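PDB 5VGC: NleG5-1 effector from Enterobacteria phage YYZ-2008, which probably acts as a ubiquitin-protein transferase, a secreted effector whose C-terminal part belongs to the RING clan, and binds calcium ions. Local coordinates for residues G13-L17 and Q76-I81; G55-G59 and E82-H87; L118-I122 and L173-K178; L140-T146 and M166-A172; N161-C165 and R207-L212. The protein carries 1 engineered substitution. All coordinates share one frame; numbering follows the deposited sequence.

Contact 1 of 5, residues G13-L17 and Q76-I81; sequences GVSFL and QYIEHI
Ser15 and Phe16 bring the irregular segment 13-17 onto one side of helix 68-85, their CA atoms lying 5.9 Å from Gln76 CA and 6.0 Å from His80 CA respectively. The two partners on the helix are one turn apart, and the segment follows the helix in roughly the same chain direction. His80 meets it with a ring face: Phe16 CA and Leu17 N both stand over that face, displaced toward the rim. The imidazole gets there because CG is anti to the backbone N (chi1 -170°), which lifts the ring off the helix toward the loop. Phe16 contributes mainly its CB, 3.3 Å from His80 CD2, while its phenyl ring turns outward. Leu17 is the residue that reaches in. Its CG lies 3.8 Å from His80 ND1, its CD2 branch meets Tyr77 CE1 at 3.4 Å, and CD1 extends to Ile81 CG1 at 4.4 Å. Tyr77 also has the carbonyl oxygen of Phe16 at its ring edge, near the ring plane. At the beginning of the contact the extended Gln76 chain brings Gln76 OE1 to 3.5 Å from Ser15 CB. Leu17, Tyr77 and Ile81 all touch Leu41 of strand 37-41. This is packing of an irregular loop on a helix, in which the chain ahead of helix 22-34 is fastened to the helix and sheet of the N-terminal α/β part.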
# COMPACT_ATOMS: atom_id res chain seq x y z
N GLY A 13 33.26 16.06 -23.16
CA GLY A 13 33.88 15.71 -21.88
C GLY A 13 32.94 15.50 -20.71
O GLY A 13 33.40 15.36 -19.57
N VAL A 14 31.63 15.46 -20.97
CA VAL A 14 30.63 15.32 -19.91
C VAL A 14 29.41 14.52 -20.40
O VAL A 14 29.14 14.44 -21.61
CB VAL A 14 30.16 16.69 -19.36
CG1 VAL A 14 31.21 17.30 -18.43
CG2 VAL A 14 29.84 17.65 -20.50
N SER A 15 28.67 13.96 -19.44
CA SER A 15 27.55 13.04 -19.75
C SER A 15 26.16 13.70 -19.89
O SER A 15 25.15 12.99 -20.01
CB SER A 15 27.52 11.90 -18.73
OG SER A 15 27.94 12.32 -17.45
N PHE A 16 26.10 15.04 -19.92
CA PHE A 16 24.85 15.77 -20.20
C PHE A 16 24.91 16.63 -21.49
O PHE A 16 25.96 16.96 -22.00
CB PHE A 16 24.44 16.64 -19.00
CG PHE A 16 25.52 17.55 -18.49
CD1 PHE A 16 25.65 18.83 -19.01
CD2 PHE A 16 26.40 17.13 -17.50
CE1 PHE A 16 26.64 19.68 -18.54
CE2 PHE A 16 27.40 17.97 -17.03
CZ PHE A 16 27.52 19.25 -17.55
N LEU A 17 23.72 16.95 -21.98
CA LEU A 17 23.49 17.84 -23.10
C LEU A 17 23.08 19.23 -22.59
O LEU A 17 22.66 19.39 -21.42
CB LEU A 17 22.34 17.31 -23.96
CG LEU A 17 22.27 15.83 -24.31
CD1 LEU A 17 20.92 15.52 -24.94
CD2 LEU A 17 23.38 15.44 -25.26
N GLN A 76 24.72 6.65 -20.87
CA GLN A 76 24.69 7.92 -20.13
C GLN A 76 23.75 8.92 -20.80
O GLN A 76 22.89 9.54 -20.14
CB GLN A 76 26.10 8.52 -19.96
CG GLN A 76 27.02 7.71 -19.05
CD GLN A 76 28.42 8.29 -18.91
OE1 GLN A 76 28.97 8.89 -19.84
NE2 GLN A 76 29.01 8.10 -17.74
N TYR A 77 23.88 9.05 -22.12
CA TYR A 77 22.99 9.96 -22.85
C TYR A 77 21.53 9.55 -22.77
O TYR A 77 20.65 10.42 -22.68
CB TYR A 77 23.44 10.17 -24.31
CG TYR A 77 24.61 11.15 -24.45
CD1 TYR A 77 24.59 12.42 -23.84
CD2 TYR A 77 25.73 10.81 -25.21
CE1 TYR A 77 25.64 13.30 -23.97
CE2 TYR A 77 26.80 11.70 -25.35
CZ TYR A 77 26.75 12.94 -24.73
OH TYR A 77 27.79 13.84 -24.86
N ILE A 78 21.25 8.24 -22.77
CA ILE A 78 19.88 7.75 -22.52
C ILE A 78 19.43 8.14 -21.12
O ILE A 78 18.31 8.63 -20.95
CB ILE A 78 19.71 6.22 -22.71
CG1 ILE A 78 19.88 5.85 -24.18
CG2 ILE A 78 18.31 5.77 -22.23
CD1 ILE A 78 19.79 4.37 -24.49
N GLU A 79 20.29 7.93 -20.12
CA GLU A 79 19.96 8.37 -18.76
C GLU A 79 19.60 9.85 -18.73
O GLU A 79 18.55 10.23 -18.17
CB GLU A 79 21.09 8.07 -17.78
CG GLU A 79 20.86 6.78 -17.01
CD GLU A 79 21.91 6.53 -15.97
OE1 GLU A 79 22.23 5.35 -15.72
OE2 GLU A 79 22.41 7.53 -15.42
N HIS A 80 20.45 10.67 -19.35
CA HIS A 80 20.16 12.11 -19.45
C HIS A 80 18.84 12.41 -20.16
O HIS A 80 18.01 13.17 -19.65
CB HIS A 80 21.26 12.88 -20.17
CG HIS A 80 21.10 14.37 -20.06
ND1 HIS A 80 20.45 15.12 -21.01
CD2 HIS A 80 21.48 15.24 -19.09
CE1 HIS A 80 20.46 16.39 -20.65
NE2 HIS A 80 21.08 16.49 -19.49
N ILE A 81 18.63 11.81 -21.32
CA ILE A 81 17.39 12.07 -22.05
C ILE A 81 16.19 11.69 -21.19
O ILE A 81 15.22 12.46 -21.09
CB ILE A 81 17.35 11.33 -23.41
CG1 ILE A 81 18.38 11.93 -24.37
CG2 ILE A 81 15.96 11.42 -24.03
CD1 ILE A 81 18.77 10.98 -25.47

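Contact 2 of 5, residues G55-G59 and E82-H87; sequences GYFMG and ERTLNH
Tyr56 offers one ring face to the edge of His87, a T-shaped pair with centroids 5.3 Å apart and planes at 66°; His87 CD2 lies over that face, off toward the rim. The imidazole has Gly55 CA at its own edge, in plane. Phe57 takes Asn86 OD1 at its ring edge, the amide turned only 13° from the ring plane, and its CD2 rests 3.9 Å from Leu85 CB. Asn86 grips the backbone of Phe57 twice: Phe57 N donates to Asn86 OD1 (2.7 Å) from a position tilted out of the carbonyl plane, and Asn86 ND2 donates to Phe57 O (3.2 Å) in the carbonyl plane of Phe57. Glu82, extended beyond CG, carries its carboxylate to the strand, where OE2 accepts from Gly59 N at 2.8 Å through its anti lone pair. Ser92 OG also bonds to OE2, and Leu90 O accepts from Asn86 ND2, so both polar groups are further tethered. Across the dimer, Tyr56 OH bonds to Leu110 O of the second subunit and His87 stacks on its Tyr113. Strand 57-60 is outermost in its three-stranded sheet, and side chains at the end of helix 68-85 supply partners for its outward backbone groups in place of another strand.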
# COMPACT_ATOMS: atom_id res chain seq x y z
N GLY A 55 3.15 9.40 -18.75
CA GLY A 55 4.05 10.54 -18.59
C GLY A 55 5.53 10.21 -18.46
O GLY A 55 6.35 11.13 -18.33
N TYR A 56 5.88 8.93 -18.49
CA TYR A 56 7.27 8.51 -18.35
C TYR A 56 7.74 7.79 -19.59
O TYR A 56 6.96 7.11 -20.26
CB TYR A 56 7.46 7.64 -17.12
CG TYR A 56 7.16 8.35 -15.83
CD1 TYR A 56 8.16 8.98 -15.09
CD2 TYR A 56 5.87 8.40 -15.34
CE1 TYR A 56 7.88 9.62 -13.91
CE2 TYR A 56 5.57 9.04 -14.15
CZ TYR A 56 6.58 9.65 -13.45
OH TYR A 56 6.27 10.29 -12.27
N PHE A 57 9.03 7.93 -19.88
CA PHE A 57 9.62 7.50 -21.13
C PHE A 57 10.89 6.71 -20.85
O PHE A 57 11.59 6.95 -19.86
CB PHE A 57 9.92 8.71 -22.02
CG PHE A 57 8.72 9.57 -22.27
CD1 PHE A 57 7.81 9.26 -23.28
CD2 PHE A 57 8.49 10.68 -21.49
CE1 PHE A 57 6.70 10.06 -23.50
CE2 PHE A 57 7.38 11.49 -21.70
CZ PHE A 57 6.48 11.19 -22.70
N MET A 58 11.16 5.77 -21.75
CA MET A 58 12.19 4.77 -21.55
C MET A 58 12.97 4.65 -22.83
O MET A 58 12.38 4.54 -23.91
CB MET A 58 11.50 3.44 -21.16
CG MET A 58 12.21 2.13 -21.46
SD MET A 58 11.20 0.75 -20.85
CE MET A 58 9.66 0.91 -21.76
N GLY A 59 14.30 4.68 -22.71
CA GLY A 59 15.18 4.72 -23.86
C GLY A 59 15.95 3.43 -24.04
O GLY A 59 16.39 2.84 -23.06
N GLU A 82 16.27 10.51 -20.58
CA GLU A 82 15.23 10.02 -19.68
C GLU A 82 14.98 11.02 -18.56
O GLU A 82 13.83 11.39 -18.31
CB GLU A 82 15.58 8.64 -19.11
CG GLU A 82 15.34 7.52 -20.09
CD GLU A 82 15.74 6.15 -19.55
OE1 GLU A 82 16.39 6.09 -18.48
OE2 GLU A 82 15.37 5.15 -20.21
N ARG A 83 16.04 11.45 -17.88
CA ARG A 83 15.86 12.42 -16.80
C ARG A 83 15.24 13.73 -17.31
O ARG A 83 14.39 14.31 -16.66
CB ARG A 83 17.17 12.70 -16.07
CG ARG A 83 17.61 11.58 -15.15
CD ARG A 83 18.61 12.06 -14.13
NE ARG A 83 19.20 10.89 -13.49
CZ ARG A 83 18.68 10.26 -12.43
NH1 ARG A 83 17.55 10.65 -11.84
NH2 ARG A 83 19.30 9.20 -11.96
N THR A 84 15.68 14.18 -18.48
CA THR A 84 15.18 15.44 -19.03
C THR A 84 13.71 15.33 -19.39
O THR A 84 12.93 16.22 -19.08
CB THR A 84 16.03 15.92 -20.23
OG1 THR A 84 17.42 15.89 -19.88
CG2 THR A 84 15.64 17.32 -20.64
N LEU A 85 13.33 14.22 -20.02
CA LEU A 85 11.91 13.95 -20.33
C LEU A 85 10.98 13.65 -19.13
O LEU A 85 9.87 14.17 -19.07
CB LEU A 85 11.80 12.78 -21.32
CG LEU A 85 12.35 13.03 -22.72
CD1 LEU A 85 12.44 11.73 -23.49
CD2 LEU A 85 11.45 14.03 -23.44
N ASN A 86 11.43 12.83 -18.18
CA ASN A 86 10.53 12.26 -17.17
C ASN A 86 10.15 13.22 -16.03
O ASN A 86 10.89 14.16 -15.71
CB ASN A 86 11.16 10.99 -16.57
CG ASN A 86 11.20 9.84 -17.57
OD1 ASN A 86 10.47 9.82 -18.57
ND2 ASN A 86 12.05 8.86 -17.30
N HIS A 87 9.00 12.95 -15.41
CA HIS A 87 8.58 13.68 -14.21
C HIS A 87 9.51 13.30 -13.05
O HIS A 87 9.90 12.14 -12.92
CB HIS A 87 7.15 13.37 -13.82
CG HIS A 87 6.14 13.66 -14.89
ND1 HIS A 87 5.57 14.90 -15.09
CD2 HIS A 87 5.60 12.84 -15.81
CE1 HIS A 87 4.72 14.83 -16.10
NE2 HIS A 87 4.72 13.59 -16.56

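Contact 3 of 5, residues L118-I122 and L173-K178; sequences LLDKI and LIHLVK
Ile122 CB points at helix 170-178, and each atom beyond it finds an apolar partner. CG1 lies beside the backbone N and anti to the carbonyl carbon (chi1 -74°), which sends it to Leu173 CD2 at 3.9 Å. The other branch, CG2, turns to the flank of the contact and faces Ile174 CG1 at 4.2 Å. At the tip, CD1 settles between two residues one helical turn apart, 3.9 Å from Leu173 CG and 3.9 Å from Val177 CG2. One turn earlier on the same helix, Leu118 and Val177 reach toward each other tip to tip, the CD2 methyl of the leucine meeting both branches of the valine, with CG1 the nearer at 3.3 Å. Leu119 stands on the outer flank. The Leu119 and Ile174 side chains cross at about a right angle, CD2 of the leucine 4.1 Å from Ile174 CG1. The extended Lys178 also crosses the leucine at about a right angle and touches it through CE, 4.1 Å from Leu119 CD1. The short helical segments run antiparallel at 171°, with 10.6 Å between their axes. On the inner side, Ile122 and Leu173 touch Val154 of strand 152-157, and Leu118 and Leu173 touch Ile195, so the helix pair is seated on the sheet of the C-terminal domain. Because every touching atom is an aliphatic carbon, the cohesion of the contact should come from the hydrophobic effect and from fit, with Lys178 CE at the exposed margin.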
# COMPACT_ATOMS: atom_id res chain seq x y z
N LEU A 118 3.50 -20.65 9.88
CA LEU A 118 2.36 -21.14 9.11
C LEU A 118 2.65 -22.53 8.48
O LEU A 118 1.83 -23.49 8.58
CB LEU A 118 2.00 -20.11 8.04
CG LEU A 118 0.79 -20.33 7.15
CD1 LEU A 118 -0.45 -20.63 7.98
CD2 LEU A 118 0.58 -19.06 6.36
N LEU A 119 3.82 -22.63 7.84
CA LEU A 119 4.26 -23.90 7.26
C LEU A 119 4.41 -24.99 8.33
O LEU A 119 3.97 -26.15 8.13
CB LEU A 119 5.58 -23.71 6.50
CG LEU A 119 5.48 -22.92 5.19
CD1 LEU A 119 6.86 -22.73 4.60
CD2 LEU A 119 4.59 -23.61 4.17
N ASP A 120 5.01 -24.62 9.46
CA ASP A 120 5.11 -25.55 10.60
C ASP A 120 3.72 -25.99 11.05
O ASP A 120 3.52 -27.20 11.29
CB ASP A 120 5.89 -24.94 11.79
CG ASP A 120 7.40 -24.97 11.59
OD1 ASP A 120 7.89 -25.57 10.60
OD2 ASP A 120 8.13 -24.40 12.44
N LYS A 121 2.78 -25.06 11.16
CA LYS A 121 1.43 -25.47 11.56
C LYS A 121 0.78 -26.38 10.53
O LYS A 121 0.12 -27.37 10.91
CB LYS A 121 0.51 -24.31 11.89
CG LYS A 121 -0.81 -24.79 12.47
CD LYS A 121 -1.45 -23.75 13.35
CE LYS A 121 -2.67 -24.33 14.04
NZ LYS A 121 -3.52 -23.19 14.50
N ILE A 122 0.96 -26.08 9.24
CA ILE A 122 0.44 -27.02 8.22
C ILE A 122 1.03 -28.42 8.49
O ILE A 122 0.29 -29.43 8.68
CB ILE A 122 0.71 -26.53 6.79
CG1 ILE A 122 -0.24 -25.37 6.47
CG2 ILE A 122 0.54 -27.66 5.77
CD1 ILE A 122 0.10 -24.61 5.21
N LEU A 173 -1.95 -26.58 -0.13
CA LEU A 173 -1.92 -25.54 0.91
C LEU A 173 -0.53 -24.86 1.00
O LEU A 173 -0.41 -23.60 1.08
CB LEU A 173 -2.34 -26.11 2.27
CG LEU A 173 -3.16 -25.19 3.15
CD1 LEU A 173 -4.43 -24.75 2.42
CD2 LEU A 173 -3.48 -25.92 4.44
N ILE A 174 0.51 -25.70 0.98
CA ILE A 174 1.88 -25.19 0.92
C ILE A 174 2.10 -24.24 -0.29
O ILE A 174 2.72 -23.15 -0.14
CB ILE A 174 2.91 -26.33 0.94
CG1 ILE A 174 2.92 -26.93 2.36
CG2 ILE A 174 4.32 -25.80 0.56
CD1 ILE A 174 3.69 -28.23 2.50
N HIS A 175 1.59 -24.64 -1.45
CA HIS A 175 1.63 -23.81 -2.64
C HIS A 175 0.86 -22.49 -2.47
O HIS A 175 1.36 -21.44 -2.87
CB HIS A 175 1.10 -24.57 -3.85
CG HIS A 175 1.09 -23.79 -5.12
ND1 HIS A 175 -0.05 -23.25 -5.65
CD2 HIS A 175 2.10 -23.47 -5.97
CE1 HIS A 175 0.24 -22.62 -6.78
NE2 HIS A 175 1.54 -22.75 -7.00
N LEU A 176 -0.33 -22.55 -1.88
CA LEU A 176 -1.12 -21.33 -1.64
C LEU A 176 -0.39 -20.38 -0.70
O LEU A 176 -0.34 -19.15 -0.98
CB LEU A 176 -2.50 -21.63 -1.04
CG LEU A 176 -3.50 -22.38 -1.90
CD1 LEU A 176 -4.75 -22.72 -1.10
CD2 LEU A 176 -3.87 -21.62 -3.15
N VAL A 177 0.15 -20.94 0.39
CA VAL A 177 0.85 -20.10 1.37
C VAL A 177 2.15 -19.52 0.78
O VAL A 177 2.37 -18.29 0.83
CB VAL A 177 1.11 -20.87 2.69
CG1 VAL A 177 2.07 -20.12 3.61
CG2 VAL A 177 -0.20 -21.13 3.39
N LYS A 178 2.98 -20.37 0.18
CA LYS A 178 4.25 -19.90 -0.40
C LYS A 178 4.09 -18.86 -1.51
O LYS A 178 4.94 -17.99 -1.66
CB LYS A 178 5.09 -21.07 -0.88
CG LYS A 178 5.71 -21.88 0.27
CD LYS A 178 6.62 -22.94 -0.32
CE LYS A 178 7.36 -23.77 0.69
NZ LYS A 178 8.28 -24.67 -0.05

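Contact 4 of 5, residues L140-T146 and M166-A172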
# COMPACT_ATOMS: atom_id res chain seq x y z
N LEU A 140 -16.68 -34.34 0.10
CA LEU A 140 -15.86 -33.77 1.17
C LEU A 140 -14.47 -34.43 1.26
O LEU A 140 -13.56 -33.88 1.91
CB LEU A 140 -16.59 -33.85 2.52
CG LEU A 140 -17.91 -33.05 2.62
CD1 LEU A 140 -18.48 -33.17 4.01
CD2 LEU A 140 -17.72 -31.58 2.28
N ARG A 141 -14.30 -35.59 0.62
CA ARG A 141 -12.99 -36.21 0.50
C ARG A 141 -12.07 -35.49 -0.49
O ARG A 141 -10.87 -35.67 -0.40
CB ARG A 141 -13.09 -37.69 0.14
CG ARG A 141 -13.62 -38.56 1.27
CD ARG A 141 -13.49 -40.06 1.07
NE ARG A 141 -13.16 -40.69 2.36
CZ ARG A 141 -12.06 -41.40 2.66
NH1 ARG A 141 -11.11 -41.65 1.75
NH2 ARG A 141 -11.91 -41.88 3.89
N THR A 142 -12.61 -34.68 -1.41
CA THR A 142 -11.80 -34.11 -2.50
C THR A 142 -11.39 -32.66 -2.28
O THR A 142 -12.21 -31.83 -1.92
CB THR A 142 -12.52 -34.18 -3.85
OG1 THR A 142 -13.66 -33.32 -3.82
CG2 THR A 142 -12.94 -35.62 -4.18
N CYS A 143 -10.11 -32.37 -2.53
CA CYS A 143 -9.53 -31.04 -2.35
C CYS A 143 -10.08 -30.02 -3.33
O CYS A 143 -10.16 -30.31 -4.53
CB CYS A 143 -8.01 -31.12 -2.44
SG CYS A 143 -7.13 -29.55 -2.57
N PRO A 144 -10.46 -28.81 -2.85
CA PRO A 144 -11.00 -27.79 -3.78
C PRO A 144 -9.98 -27.27 -4.80
O PRO A 144 -10.39 -26.77 -5.85
CB PRO A 144 -11.47 -26.66 -2.87
CG PRO A 144 -11.52 -27.24 -1.50
CD PRO A 144 -10.48 -28.33 -1.46
N VAL A 145 -8.68 -27.40 -4.50
CA VAL A 145 -7.63 -27.01 -5.42
C VAL A 145 -7.30 -28.15 -6.38
O VAL A 145 -7.42 -27.97 -7.59
CB VAL A 145 -6.37 -26.53 -4.65
CG1 VAL A 145 -5.27 -26.11 -5.61
CG2 VAL A 145 -6.72 -25.36 -3.73
N THR A 146 -6.87 -29.31 -5.88
CA THR A 146 -6.46 -30.42 -6.79
C THR A 146 -7.63 -31.12 -7.47
O THR A 146 -7.43 -31.77 -8.50
CB THR A 146 -5.66 -31.52 -6.08
OG1 THR A 146 -6.45 -31.97 -4.99
CG2 THR A 146 -4.32 -31.00 -5.60
N MET A 166 -12.66 -27.23 5.36
CA MET A 166 -12.58 -28.15 4.25
C MET A 166 -11.23 -28.80 4.23
O MET A 166 -10.25 -28.28 4.79
CB MET A 166 -12.88 -27.43 2.95
CG MET A 166 -14.35 -27.00 2.89
SD MET A 166 -15.03 -26.93 1.23
CE MET A 166 -14.20 -25.53 0.52
N LEU A 167 -11.22 -29.97 3.60
CA LEU A 167 -10.04 -30.80 3.48
C LEU A 167 -9.28 -30.37 2.23
O LEU A 167 -9.84 -30.42 1.15
CB LEU A 167 -10.44 -32.27 3.37
CG LEU A 167 -9.28 -33.26 3.20
CD1 LEU A 167 -8.35 -33.18 4.42
CD2 LEU A 167 -9.81 -34.68 3.00
N TYR A 168 -8.03 -29.97 2.39
CA TYR A 168 -7.16 -29.62 1.26
C TYR A 168 -5.96 -30.56 1.20
O TYR A 168 -5.53 -31.13 2.22
CB TYR A 168 -6.64 -28.16 1.40
CG TYR A 168 -7.73 -27.12 1.35
CD1 TYR A 168 -8.53 -26.88 2.44
CD2 TYR A 168 -7.94 -26.35 0.23
CE1 TYR A 168 -9.54 -25.94 2.42
CE2 TYR A 168 -8.95 -25.40 0.19
CZ TYR A 168 -9.75 -25.20 1.31
OH TYR A 168 -10.77 -24.27 1.32
N ASP A 169 -5.41 -30.68 -0.00
CA ASP A 169 -4.12 -31.33 -0.22
C ASP A 169 -3.01 -30.45 0.38
O ASP A 169 -2.85 -29.24 0.04
CB ASP A 169 -3.87 -31.55 -1.72
CG ASP A 169 -2.77 -32.57 -1.99
OD1 ASP A 169 -1.63 -32.35 -1.55
OD2 ASP A 169 -3.03 -33.59 -2.67
N LYS A 170 -2.25 -31.09 1.27
CA LYS A 170 -1.12 -30.46 1.96
C LYS A 170 -0.23 -29.66 1.00
O LYS A 170 0.07 -28.46 1.24
CB LYS A 170 -0.31 -31.54 2.66
CG LYS A 170 0.83 -31.04 3.54
CD LYS A 170 1.65 -32.21 4.00
CE LYS A 170 2.88 -31.70 4.72
NZ LYS A 170 3.85 -32.79 5.00
N MET A 171 0.19 -30.31 -0.08
CA MET A 171 1.04 -29.70 -1.10
C MET A 171 0.38 -28.45 -1.69
O MET A 171 1.06 -27.43 -1.94
CB MET A 171 1.37 -30.71 -2.22
CG MET A 171 2.21 -31.92 -1.79
SD MET A 171 2.58 -33.21 -3.04
CE MET A 171 1.01 -34.07 -3.12
N ALA A 172 -0.95 -28.52 -1.89
CA ALA A 172 -1.72 -27.39 -2.41
C ALA A 172 -1.71 -26.25 -1.40
O ALA A 172 -1.49 -25.10 -1.77
CB ALA A 172 -3.14 -27.80 -2.73
O HOH W 1 -12.61 -30.50 0.41
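Cys143 SG is the acceptor for three backbone N-H groups, an unusual load for a thiol sulfur. Asp169 N approaches across the contact almost straight, 3.3 Å from Cys143 SG with 177° at the hydrogen. From the cysteine's own loop Thr146 N comes to 3.3 Å from Cys143 SG, and Val145 N adds a weak third bond. With SG anti to the backbone N (chi1 168°), the sulfur is carried into the angle between the Cys-Pro-Val-Thr turn and the end of strand 164-169. Pro144 lies over one face of Tyr168, a CH-pi contact with CD 3.9 Å from the ring centroid, and its CG touches Met166 CE at 3.8 Å. Val145 CG1 and Ala172 CB meet at 4.0 Å. Upstream, a water donates to both Thr142 O (2.7 Å) and Leu167 O (2.9 Å), bridging two carbonyls that could not bond each other. Asp169 occupies the N-cap of helix 170-178, its OD1 accepting weakly from Met171 N. The sulfur ties the turn to the strand, consistent with a U-box-like member of the clan that holds its loops without zinc here, and the converging N-H dipoles would be expected to stabilise negative charge on it.

Contact 5 of 5, residues N161-C165 and R207-L212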
# COMPACT_ATOMS: atom_id res chain seq x y z
N ASN A 161 -13.21 -16.42 10.70
CA ASN A 161 -14.10 -16.78 11.82
C ASN A 161 -15.13 -17.89 11.52
O ASN A 161 -16.09 -18.04 12.24
CB ASN A 161 -14.83 -15.53 12.30
CG ASN A 161 -13.93 -14.32 12.38
OD1 ASN A 161 -14.26 -13.28 11.81
ND2 ASN A 161 -12.80 -14.45 13.07
N SER A 162 -14.91 -18.68 10.47
CA SER A 162 -15.89 -19.68 10.06
C SER A 162 -15.74 -20.88 10.98
O SER A 162 -14.62 -21.26 11.37
CB SER A 162 -15.69 -20.12 8.63
OG SER A 162 -16.69 -21.06 8.29
N ASN A 163 -16.88 -21.46 11.34
CA ASN A 163 -16.88 -22.75 12.04
C ASN A 163 -16.76 -23.96 11.10
O ASN A 163 -16.67 -25.09 11.58
CB ASN A 163 -18.09 -22.83 12.94
CG ASN A 163 -18.01 -21.84 14.09
OD1 ASN A 163 -16.95 -21.63 14.66
ND2 ASN A 163 -19.13 -21.26 14.45
N VAL A 164 -16.72 -23.72 9.79
CA VAL A 164 -16.71 -24.78 8.78
C VAL A 164 -15.32 -24.85 8.15
O VAL A 164 -14.71 -23.81 7.79
CB VAL A 164 -17.80 -24.51 7.72
CG1 VAL A 164 -17.58 -25.29 6.42
CG2 VAL A 164 -19.19 -24.76 8.29
N CYS A 165 -14.81 -26.07 8.02
CA CYS A 165 -13.54 -26.27 7.34
C CYS A 165 -13.65 -27.29 6.24
O CYS A 165 -14.60 -28.08 6.17
CB CYS A 165 -12.42 -26.66 8.30
SG CYS A 165 -12.92 -27.74 9.60
N ARG A 207 -25.57 -30.33 8.76
CA ARG A 207 -24.94 -29.23 8.01
C ARG A 207 -24.22 -29.66 6.73
O ARG A 207 -23.98 -28.85 5.86
CB ARG A 207 -23.98 -28.45 8.92
CG ARG A 207 -24.67 -27.76 10.09
CD ARG A 207 -23.72 -26.97 10.94
NE ARG A 207 -23.15 -25.85 10.21
CZ ARG A 207 -22.45 -24.87 10.77
NH1 ARG A 207 -22.20 -24.83 12.08
NH2 ARG A 207 -21.97 -23.89 10.00
N GLY A 208 -23.87 -30.94 6.61
CA GLY A 208 -23.20 -31.47 5.41
C GLY A 208 -21.77 -31.00 5.22
O GLY A 208 -21.28 -30.87 4.09
N ASN A 209 -21.09 -30.75 6.33
CA ASN A 209 -19.77 -30.15 6.34
C ASN A 209 -19.03 -30.59 7.58
O ASN A 209 -19.63 -31.04 8.57
CB ASN A 209 -19.89 -28.59 6.34
CG ASN A 209 -20.01 -28.00 4.94
OD1 ASN A 209 -19.26 -28.37 4.04
ND2 ASN A 209 -20.96 -27.09 4.75
N PHE A 210 -17.70 -30.47 7.51
CA PHE A 210 -16.87 -30.57 8.68
C PHE A 210 -17.04 -29.29 9.49
O PHE A 210 -16.80 -28.22 8.97
CB PHE A 210 -15.42 -30.71 8.31
CG PHE A 210 -15.05 -32.01 7.67
CD1 PHE A 210 -14.86 -33.14 8.44
CD2 PHE A 210 -14.83 -32.10 6.30
CE1 PHE A 210 -14.49 -34.35 7.86
CE2 PHE A 210 -14.44 -33.30 5.71
CZ PHE A 210 -14.28 -34.43 6.49
N VAL A 211 -17.45 -29.43 10.76
CA VAL A 211 -17.60 -28.30 11.68
C VAL A 211 -16.57 -28.42 12.79
O VAL A 211 -16.21 -29.54 13.20
CB VAL A 211 -19.00 -28.22 12.31
CG1 VAL A 211 -19.14 -26.99 13.20
CG2 VAL A 211 -20.07 -28.22 11.23
N LEU A 212 -16.07 -27.26 13.25
CA LEU A 212 -15.15 -27.20 14.38
C LEU A 212 -15.82 -27.72 15.66
O LEU A 212 -17.04 -27.65 15.79
CB LEU A 212 -14.66 -25.78 14.63
CG LEU A 212 -13.72 -25.08 13.65
CD1 LEU A 212 -13.08 -23.85 14.28
CD2 LEU A 212 -12.64 -26.02 13.16
O HOH W 2 -17.02 -29.18 5.00
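Asn163 and Leu212 hold the firm end of this strand pair. Leu212 N donates to Asn163 O at 2.8 Å, approaching nearly along the C=O axis, and the same oxygen has Val211 CA 3.3 Å away. Cys165 N then bonds to Phe210 O at 3.1 Å, the donor tilted from the carbonyl plane. On the inner face Cys165 SG packs against Leu212 CD2 at 4.0 Å and near Phe210 CB, while the Phe210 ring leads away to meet Phe155 and Leu140. Farther along the strands part. In place of a direct bond between Phe210 N and Cys165 O, a water accepts from the first and donates to the second (2.9 Å each), and it donates to Asn209 OD1. The other face, bearing Val164 and Val211, is the looser one: the Arg207 chain, bent at chi3 (66°), brings NH2 to 3.4 Å from Val164 CG2, and the Asn209 side chain crosses the valine obliquely at CG1. Ser162 OG accepts from Val164 N, an ST turn, and Gly208 and Asn209 opposite Asp204 form a G1 bulge. This antiparallel ladder, with Val164 and Val211 as its non-hydrogen-bonded pair, joins the last strand to the sheet of the RING-clan domain.

The contacts fall into two groups on opposite sides of the chain's centre. Contacts 1 and 2 share helix 68-85, with centres about 13 Å apart, and touch where Ile78 CG2 meets Gly59 O at 3.6 Å. Contacts 3, 4 and 5 lie in the C-terminal domain: helix 170-178 serves contacts 3 and 4, strand 164-169 serves contacts 4 and 5, and Leu140 packs on Phe210 to join the latter two. The centres of contacts 2 and 3 are about 42 Å apart. The side chains of Tyr56 in contact 2 and calcium ligand Glu102 are about 8 Å apart, and a bound calcium lies about 7 Å from the side chain of Arg141 in contact 4.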